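Local atomic coordinates of DUF1573 domain-containing protein (PDB entry 2QSV), a protein that is of unknown function, its family being tentatively linked with cysteine peptidase activity, and is seen here as a C-terminal part of two immunoglobulin-like domains. Residues P13-E18 against L65-P70; T124-G129 against L179-D184; L150-V155 against G175-R180. All coordinates share one frame; numbering follows the deposited sequence.

Contact 1. Residues P13-E18 against L65-P70; sequences PISMPE and LSLAVP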
loop_
_atom_site.group_PDB
_atom_site.type_symbol
_atom_site.label_atom_id
_atom_site.label_comp_id
_atom_site.label_asym_id
_atom_site.label_seq_id
_atom_site.Cartn_x
_atom_site.Cartn_y
_atom_site.Cartn_z
ATOM N N PRO A 13 -9.968 1.305 -3.309
ATOM C CA PRO A 13 -9.809 0.553 -4.565
ATOM C C PRO A 13 -8.806 1.266 -5.523
ATOM O O PRO A 13 -8.548 2.476 -5.363
ATOM C CB PRO A 13 -11.211 0.536 -5.170
ATOM C CG PRO A 13 -11.977 1.647 -4.468
ATOM C CD PRO A 13 -11.329 1.837 -3.116
ATOM N N ILE A 14 -8.292 0.535 -6.508
ATOM C CA ILE A 14 -7.580 1.146 -7.651
ATOM C C ILE A 14 -8.400 2.325 -8.135
ATOM O O ILE A 14 -9.605 2.190 -8.416
ATOM C CB ILE A 14 -7.440 0.187 -8.816
ATOM C CG1 ILE A 14 -6.769 -1.106 -8.337
ATOM C CG2 ILE A 14 -6.644 0.858 -9.987
ATOM C CD1 ILE A 14 -7.124 -2.317 -9.165
ATOM N N SER A 15 -7.763 3.489 -8.194
ATOM C CA SER A 15 -8.470 4.733 -8.501
ATOM C C SER A 15 -7.719 5.614 -9.462
ATOM O O SER A 15 -6.476 5.665 -9.430
ATOM C CB SER A 15 -8.645 5.572 -7.227
ATOM O OG SER A 15 -9.390 4.894 -6.246
HETATM N N MSE A 16 -8.494 6.346 -10.265
HETATM C CA MSE A 16 -7.985 7.462 -11.060
HETATM C C MSE A 16 -8.173 8.788 -10.305
HETATM O O MSE A 16 -8.962 8.850 -9.350
HETATM C CB MSE A 16 -8.671 7.493 -12.407
HETATM C CG MSE A 16 -8.384 6.261 -13.222
HETATM SE SE MSE A 16 -9.394 6.359 -14.871
HETATM C CE MSE A 16 -8.653 4.821 -15.768
ATOM N N PRO A 17 -7.418 9.846 -10.691
ATOM C CA PRO A 17 -7.453 11.058 -9.863
ATOM C C PRO A 17 -8.833 11.635 -9.593
ATOM O O PRO A 17 -9.015 12.268 -8.565
ATOM C CB PRO A 17 -6.635 12.061 -10.670
ATOM C CG PRO A 17 -5.677 11.217 -11.429
ATOM C CD PRO A 17 -6.464 9.971 -11.812
ATOM N N GLU A 18 -9.784 11.434 -10.504
ATOM C CA GLU A 18 -11.134 11.983 -10.346
ATOM C C GLU A 18 -12.119 11.050 -9.643
ATOM O O GLU A 18 -13.267 11.442 -9.367
ATOM C CB GLU A 18 -11.717 12.393 -11.703
ATOM C CG GLU A 18 -11.041 13.616 -12.335
ATOM C CD GLU A 18 -11.305 14.944 -11.576
ATOM O OE1 GLU A 18 -11.512 14.926 -10.328
ATOM O OE2 GLU A 18 -11.290 16.024 -12.234
ATOM N N LEU A 65 -13.619 7.905 5.587
ATOM C CA LEU A 65 -12.612 8.674 4.882
ATOM C C LEU A 65 -12.986 8.703 3.403
ATOM O O LEU A 65 -13.008 7.662 2.736
ATOM C CB LEU A 65 -11.232 8.040 5.079
ATOM C CG LEU A 65 -10.525 8.041 6.439
ATOM C CD1 LEU A 65 -11.327 7.392 7.579
ATOM C CD2 LEU A 65 -9.206 7.309 6.260
ATOM N N SER A 66 -13.294 9.897 2.914
ATOM C CA SER A 66 -13.561 10.131 1.499
ATOM C C SER A 66 -12.287 10.394 0.730
ATOM O O SER A 66 -11.428 11.156 1.179
ATOM C CB SER A 66 -14.457 11.356 1.316
ATOM O OG SER A 66 -15.749 11.088 1.814
ATOM N N LEU A 67 -12.210 9.819 -0.466
ATOM C CA LEU A 67 -11.094 10.035 -1.341
ATOM C C LEU A 67 -11.138 11.433 -1.912
ATOM O O LEU A 67 -12.147 11.855 -2.457
ATOM C CB LEU A 67 -11.095 8.995 -2.480
ATOM C CG LEU A 67 -9.866 8.966 -3.393
ATOM C CD1 LEU A 67 -8.539 8.674 -2.643
ATOM C CD2 LEU A 67 -10.108 7.932 -4.523
ATOM N N ALA A 68 -10.018 12.131 -1.814
ATOM C CA ALA A 68 -9.874 13.460 -2.381
ATOM C C ALA A 68 -8.449 13.588 -2.903
ATOM O O ALA A 68 -7.579 14.048 -2.187
ATOM C CB ALA A 68 -10.176 14.547 -1.287
ATOM N N VAL A 69 -8.198 13.142 -4.134
ATOM C CA VAL A 69 -6.828 13.117 -4.633
ATOM C C VAL A 69 -6.386 14.549 -4.930
ATOM O O VAL A 69 -7.066 15.252 -5.656
ATOM C CB VAL A 69 -6.623 12.215 -5.911
ATOM C CG1 VAL A 69 -5.169 12.348 -6.452
ATOM C CG2 VAL A 69 -6.968 10.763 -5.633
ATOM N N PRO A 70 -5.247 14.973 -4.368
ATOM C CA PRO A 70 -4.720 16.283 -4.730
ATOM C C PRO A 70 -4.468 16.385 -6.235
ATOM O O PRO A 70 -3.932 15.451 -6.855
ATOM C CB PRO A 70 -3.395 16.365 -3.961
ATOM C CG PRO A 70 -3.518 15.402 -2.874
ATOM C CD PRO A 70 -4.397 14.295 -3.376
HETATM O O HOH W 1 -10.358 12.237 -5.847
HETATM O O HOH W 2 -7.752 14.824 -8.502
#
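Ser15 turns OG away from its own carbonyl carbon (chi1 -60°) and Leu67 holds CG anti to the backbone N (chi1 -172°), and with these rotamers Ser15 OG and Leu67 CD2 come to 3.6 Å. The contact lies at the end of the first beta-sandwich domain of this C-terminal fragment, the PG_0320-like domain of the E-set clan: 13-18 is the loop that follows strand 9-11 of one sheet, while 65-70 carries strand 61-67 of the other sheet beyond its end. Ser15 CB also meets the CD2 branch of Leu67, at 3.9 Å, and both side chains rest on Leu103 of strand 94-105. The serine hydroxyl is satisfied within its own loop: OG donates to Pro13 O over 2.7 Å, from 40° out of the carbonyl plane, which fixes its rotation and ties the loop to itself. Strand 94-105 and its continuation hold the loop through backbone bonds of Ser15 with Pro104 and Val106. No direct hydrogen bond joins the two segments. Further along, Val69 puts CB 3.6 Å from Pro17 O, while Pro17 CB and Val69 CG1 stay a loose 4.5 Å apart. Two waters complete the join, both donating to Pro17 O: one accepts from Val69 N at 2.9 Å, and the other donates its second hydrogen to Val69 O at 3.0 Å.

Contact 2. Residues T124-G129 against L179-D184; sequences TYLDMG and LRIAVD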
loop_
_atom_site.group_PDB
_atom_site.type_symbol
_atom_site.label_atom_id
_atom_site.label_comp_id
_atom_site.label_asym_id
_atom_site.label_seq_id
_atom_site.Cartn_x
_atom_site.Cartn_y
_atom_site.Cartn_z
ATOM N N THR A 124 4.942 -13.429 -13.585
ATOM C CA THR A 124 4.185 -13.006 -12.396
ATOM C C THR A 124 4.130 -14.060 -11.269
ATOM O O THR A 124 3.361 -13.938 -10.327
ATOM C CB THR A 124 2.797 -12.476 -12.761
ATOM O OG1 THR A 124 2.135 -13.429 -13.593
ATOM C CG2 THR A 124 2.919 -11.106 -13.509
ATOM N N TYR A 125 4.970 -15.077 -11.385
ATOM C CA TYR A 125 5.031 -16.153 -10.423
ATOM C C TYR A 125 6.478 -16.564 -10.311
ATOM O O TYR A 125 7.076 -17.026 -11.276
ATOM C CB TYR A 125 4.156 -17.325 -10.878
ATOM C CG TYR A 125 4.079 -18.470 -9.848
ATOM C CD1 TYR A 125 3.117 -18.476 -8.844
ATOM C CD2 TYR A 125 4.973 -19.543 -9.900
ATOM C CE1 TYR A 125 3.030 -19.547 -7.903
ATOM C CE2 TYR A 125 4.906 -20.610 -8.968
ATOM C CZ TYR A 125 3.932 -20.598 -7.978
ATOM O OH TYR A 125 3.868 -21.655 -7.065
ATOM N N LEU A 126 7.062 -16.374 -9.148
ATOM C CA LEU A 126 8.432 -16.766 -8.939
ATOM C C LEU A 126 8.542 -17.640 -7.676
ATOM O O LEU A 126 8.340 -17.158 -6.558
ATOM C CB LEU A 126 9.345 -15.515 -8.797
ATOM C CG LEU A 126 10.809 -15.782 -8.376
ATOM C CD1 LEU A 126 11.585 -16.592 -9.426
ATOM C CD2 LEU A 126 11.574 -14.471 -8.087
ATOM N N ASP A 127 8.893 -18.909 -7.853
ATOM C CA ASP A 127 9.130 -19.771 -6.688
ATOM C C ASP A 127 10.619 -19.902 -6.515
ATOM O O ASP A 127 11.290 -20.537 -7.333
ATOM C CB ASP A 127 8.449 -21.151 -6.861
ATOM C CG ASP A 127 8.416 -21.986 -5.543
ATOM O OD1 ASP A 127 9.205 -21.743 -4.587
ATOM O OD2 ASP A 127 7.567 -22.894 -5.485
HETATM N N MSE A 128 11.160 -19.266 -5.482
HETATM C CA MSE A 128 12.602 -19.307 -5.252
HETATM C C MSE A 128 13.130 -20.583 -4.583
HETATM O O MSE A 128 14.342 -20.742 -4.402
HETATM C CB MSE A 128 13.036 -18.087 -4.477
HETATM C CG MSE A 128 12.679 -16.829 -5.230
HETATM SE SE MSE A 128 13.328 -15.294 -4.348
HETATM C CE MSE A 128 15.177 -15.689 -4.119
ATOM N N GLY A 129 12.229 -21.497 -4.263
ATOM C CA GLY A 129 12.585 -22.730 -3.575
ATOM C C GLY A 129 13.108 -22.532 -2.157
ATOM O O GLY A 129 12.719 -21.591 -1.449
ATOM N N LEU A 179 14.041 -6.276 -12.860
ATOM C CA LEU A 179 13.538 -6.096 -11.488
ATOM C C LEU A 179 14.422 -6.910 -10.586
ATOM O O LEU A 179 14.476 -8.116 -10.712
ATOM C CB LEU A 179 12.083 -6.579 -11.386
ATOM C CG LEU A 179 11.360 -6.368 -10.033
ATOM C CD1 LEU A 179 11.248 -4.901 -9.677
ATOM C CD2 LEU A 179 9.988 -7.029 -10.151
ATOM N N ARG A 180 15.196 -6.274 -9.713
ATOM C CA ARG A 180 16.108 -7.074 -8.890
ATOM C C ARG A 180 15.382 -7.406 -7.578
ATOM O O ARG A 180 15.028 -6.524 -6.865
ATOM C CB ARG A 180 17.361 -6.285 -8.502
ATOM C CG ARG A 180 18.046 -5.573 -9.672
ATOM C CD ARG A 180 18.764 -6.491 -10.512
ATOM N NE ARG A 180 19.591 -5.758 -11.492
ATOM C CZ ARG A 180 20.543 -6.346 -12.211
ATOM N NH1 ARG A 180 20.784 -7.628 -12.004
ATOM N NH2 ARG A 180 21.239 -5.676 -13.134
ATOM N N ILE A 181 15.254 -8.683 -7.268
ATOM C CA ILE A 181 14.493 -9.173 -6.121
ATOM C C ILE A 181 15.508 -9.808 -5.150
ATOM O O ILE A 181 16.494 -10.432 -5.566
ATOM C CB ILE A 181 13.431 -10.184 -6.610
ATOM C CG1 ILE A 181 12.420 -9.436 -7.491
ATOM C CG2 ILE A 181 12.727 -10.964 -5.430
ATOM C CD1 ILE A 181 11.680 -10.326 -8.469
ATOM N N ALA A 182 15.310 -9.570 -3.855
ATOM C CA ALA A 182 16.096 -10.269 -2.822
ATOM C C ALA A 182 15.180 -10.741 -1.670
ATOM O O ALA A 182 14.274 -9.991 -1.249
ATOM C CB ALA A 182 17.245 -9.387 -2.307
ATOM N N VAL A 183 15.351 -11.993 -1.246
ATOM C CA VAL A 183 14.629 -12.548 -0.079
ATOM C C VAL A 183 15.650 -12.834 1.037
ATOM O O VAL A 183 16.679 -13.452 0.780
ATOM C CB VAL A 183 13.749 -13.777 -0.421
ATOM C CG1 VAL A 183 13.164 -14.489 0.891
ATOM C CG2 VAL A 183 12.623 -13.355 -1.324
ATOM N N ASP A 184 15.374 -12.321 2.247
ATOM C CA ASP A 184 16.260 -12.443 3.406
ATOM C C ASP A 184 15.704 -13.532 4.345
ATOM O O ASP A 184 14.729 -13.282 5.076
ATOM C CB ASP A 184 16.388 -11.089 4.131
ATOM C CG ASP A 184 17.578 -11.031 5.152
ATOM O OD1 ASP A 184 18.087 -12.078 5.630
ATOM O OD2 ASP A 184 17.989 -9.899 5.495
#
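Met128 and Val183 make the close end of this contact, with the selenium of the selenomethionine, SE, 3.7 Å from Val183 CG2. The two side chains point in opposing senses and pass each other. Met128 runs extended as far as the selenium and then bends (chi3 53°), with SE facing the valine methyl. Toward the start of strand 125-130 the fit slackens. Leu126 and Ile181 reach for each other tip to tip, and their terminal methyls CD2 and CD1 meet at 4.2 Å. The backbones part in step, the CA atoms of Met128 and Val183 lying 8.7 Å apart and those of Leu126 and Ile181 10.1 Å apart. Such a spacing, bridged by side chains with no hydrogen bond across, is that of two facing sheets: this is the beta sandwich of the HYDIN/CFA65/VesB-like, Ig-like domain, in which 125-130 is an outermost strand of the five-stranded sheet and 176-183 an inner strand of the four-stranded one. Strand 136-144 flanks the same interface, with Ala138 against Leu126, Thr136 against Met128 and Ile140 against Ile181. Val183 is enclosed further by Leu131, Leu162 and Ala218. The solvent side is polar. Exposed Asp127 closes an Asx turn, its OD1 accepting from Gly129 N at 3.1 Å with an N-H...O angle of 156°; the donor meets the anti side of the carboxylate, 34° out of its plane. On the outer surface of the other sheet, exposed Arg180 forms a salt bridge through NH2 with Asp167 OD2.

Contact 3. Residues L150-V155 against G175-R180; sequences LRLHSV and GSTLLR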
loop_
_atom_site.group_PDB
_atom_site.type_symbol
_atom_site.label_atom_id
_atom_site.label_comp_id
_atom_site.label_asym_id
_atom_site.label_seq_id
_atom_site.Cartn_x
_atom_site.Cartn_y
_atom_site.Cartn_z
ATOM N N LEU A 150 6.829 2.557 -21.349
ATOM C CA LEU A 150 6.266 1.931 -20.162
ATOM C C LEU A 150 6.888 2.593 -18.962
ATOM O O LEU A 150 8.132 2.622 -18.845
ATOM C CB LEU A 150 6.583 0.443 -20.164
ATOM C CG LEU A 150 6.164 -0.401 -18.930
ATOM C CD1 LEU A 150 4.624 -0.482 -18.802
ATOM C CD2 LEU A 150 6.796 -1.830 -19.046
ATOM N N ARG A 151 6.046 3.160 -18.093
ATOM C CA ARG A 151 6.483 3.818 -16.885
ATOM C C ARG A 151 6.102 3.027 -15.636
ATOM O O ARG A 151 4.946 2.600 -15.525
ATOM C CB ARG A 151 5.825 5.196 -16.810
ATOM C CG ARG A 151 6.245 6.127 -17.970
ATOM C CD ARG A 151 5.472 7.456 -17.895
ATOM N NE ARG A 151 5.542 8.132 -19.187
ATOM C CZ ARG A 151 6.648 8.702 -19.667
ATOM N NH1 ARG A 151 7.777 8.677 -18.963
ATOM N NH2 ARG A 151 6.642 9.290 -20.858
ATOM N N LEU A 152 7.057 2.831 -14.736
ATOM C CA LEU A 152 6.827 2.092 -13.505
ATOM C C LEU A 152 6.679 3.136 -12.429
ATOM O O LEU A 152 7.678 3.676 -11.947
ATOM C CB LEU A 152 7.983 1.127 -13.184
ATOM C CG LEU A 152 8.460 0.155 -14.246
ATOM C CD1 LEU A 152 9.559 -0.797 -13.712
ATOM C CD2 LEU A 152 7.332 -0.632 -14.936
ATOM N N HIS A 153 5.434 3.499 -12.133
ATOM C CA HIS A 153 5.184 4.551 -11.179
ATOM C C HIS A 153 5.575 4.157 -9.757
ATOM O O HIS A 153 6.042 4.988 -8.998
ATOM C CB HIS A 153 3.720 4.966 -11.206
ATOM C CG HIS A 153 3.238 5.386 -12.538
ATOM N ND1 HIS A 153 3.858 6.379 -13.270
ATOM C CD2 HIS A 153 2.176 4.975 -13.274
ATOM C CE1 HIS A 153 3.181 6.577 -14.385
ATOM N NE2 HIS A 153 2.158 5.736 -14.413
ATOM N N SER A 154 5.340 2.907 -9.375
ATOM C CA SER A 154 5.811 2.444 -8.057
ATOM C C SER A 154 6.001 0.936 -8.076
ATOM O O SER A 154 5.361 0.241 -8.861
ATOM C CB SER A 154 4.819 2.858 -6.929
ATOM O OG SER A 154 3.569 2.249 -7.153
ATOM N N VAL A 155 6.889 0.441 -7.217
ATOM C CA VAL A 155 7.143 -0.971 -7.081
ATOM C C VAL A 155 7.217 -1.169 -5.577
ATOM O O VAL A 155 8.136 -0.677 -4.938
ATOM C CB VAL A 155 8.470 -1.454 -7.768
ATOM C CG1 VAL A 155 8.729 -2.908 -7.417
ATOM C CG2 VAL A 155 8.414 -1.312 -9.359
ATOM N N GLY A 175 11.967 -2.538 -25.462
ATOM C CA GLY A 175 13.018 -2.633 -24.472
ATOM C C GLY A 175 12.616 -3.402 -23.218
ATOM O O GLY A 175 11.468 -3.849 -23.072
ATOM N N SER A 176 13.575 -3.565 -22.321
ATOM C CA SER A 176 13.314 -4.246 -21.059
ATOM C C SER A 176 14.233 -3.714 -19.963
ATOM O O SER A 176 15.239 -2.997 -20.233
ATOM C CB SER A 176 13.444 -5.751 -21.228
ATOM O OG SER A 176 14.797 -6.093 -21.433
ATOM N N THR A 177 13.894 -4.051 -18.727
ATOM C CA THR A 177 14.728 -3.705 -17.576
ATOM C C THR A 177 14.691 -4.903 -16.610
ATOM O O THR A 177 13.815 -5.762 -16.711
ATOM C CB THR A 177 14.328 -2.355 -16.930
ATOM O OG1 THR A 177 15.360 -1.931 -16.056
ATOM C CG2 THR A 177 12.979 -2.401 -16.105
ATOM N N LEU A 178 15.652 -4.993 -15.714
ATOM C CA LEU A 178 15.588 -6.043 -14.685
ATOM C C LEU A 178 14.952 -5.488 -13.416
ATOM O O LEU A 178 15.239 -4.358 -13.001
ATOM C CB LEU A 178 16.998 -6.568 -14.390
ATOM C CG LEU A 178 17.545 -7.415 -15.520
ATOM C CD1 LEU A 178 18.925 -7.933 -15.188
ATOM C CD2 LEU A 178 16.605 -8.552 -15.766
ATOM N N LEU A 179 14.041 -6.276 -12.860
ATOM C CA LEU A 179 13.538 -6.096 -11.488
ATOM C C LEU A 179 14.422 -6.910 -10.586
ATOM O O LEU A 179 14.476 -8.116 -10.712
ATOM C CB LEU A 179 12.083 -6.579 -11.386
ATOM C CG LEU A 179 11.360 -6.368 -10.033
ATOM C CD1 LEU A 179 11.248 -4.901 -9.677
ATOM C CD2 LEU A 179 9.988 -7.029 -10.151
ATOM N N ARG A 180 15.196 -6.274 -9.713
ATOM C CA ARG A 180 16.108 -7.074 -8.890
ATOM C C ARG A 180 15.382 -7.406 -7.578
ATOM O O ARG A 180 15.028 -6.524 -6.865
ATOM C CB ARG A 180 17.361 -6.285 -8.502
ATOM C CG ARG A 180 18.046 -5.573 -9.672
ATOM C CD ARG A 180 18.764 -6.491 -10.512
ATOM N NE ARG A 180 19.591 -5.758 -11.492
ATOM C CZ ARG A 180 20.543 -6.346 -12.211
ATOM N NH1 ARG A 180 20.784 -7.628 -12.004
ATOM N NH2 ARG A 180 21.239 -5.676 -13.134
#
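Val155 and Leu179 supply the closest apolar touch, CG1 of the valine lying 3.9 Å from CD1 of the leucine. Val155 CG1 and Leu179 CG both stand anti to their backbone N (chi1 173° and -176°), and the two side chains overlap side by side, pointing opposite ways. A looser pair follows, Leu152 CD1 and Thr177 CG2 at 4.5 Å, in which the threonine offers its methyl to the interior. Strand 150-157 belongs to the five-stranded sheet of the C-terminal Ig-like sandwich and strand 176-183 to the four-stranded one, so these side chains bridge the core between sheets; Ile142 touches both Leu152 and Leu179, and Ala164 both Val155 and Leu179. The backbone adds a classic beta bulge, in which His153 and Ser154 both face Ile203, so Leu152 and Val155, three positions apart, both point inward. No hydrogen bond crosses between the segments; their polar side chains bond elsewhere in the chain. Thr177 OG1 takes a weak hydrogen bond from Arg168 N, and Ser176 OG is hydrogen-bonded to Glu141 OE2. From the bulge, His153 NE2 bonds to Asp107 OD2 and Ser154 OG to Met77 N, linking this strand to the first domain and the connection from it. On the outer face, Leu178 CD1 lies 3.5 Å above the plane of the Arg180 guanidinium, offset toward its rim.

Contact 1 belongs to the first domain of the chain, contacts 2 and 3 to the second. Contact 1 is closed before either of the others opens, its centre lying about 31 Å from that of contact 2 and about 24 Å from that of contact 3; even the nearest atoms stay about 14 and 9 Å apart. Contacts 2 and 3, with centres about 15 Å apart, share Leu179 and Arg180 on strand 176-183, which meets strand 125-130 in one and strand 150-157 in the other. The sodium ion bound by Thr157, Asn159 and Leu162 is about 10 Å from the side chain of Val183 in contact 2 and equally far from that of Val155 in contact 3.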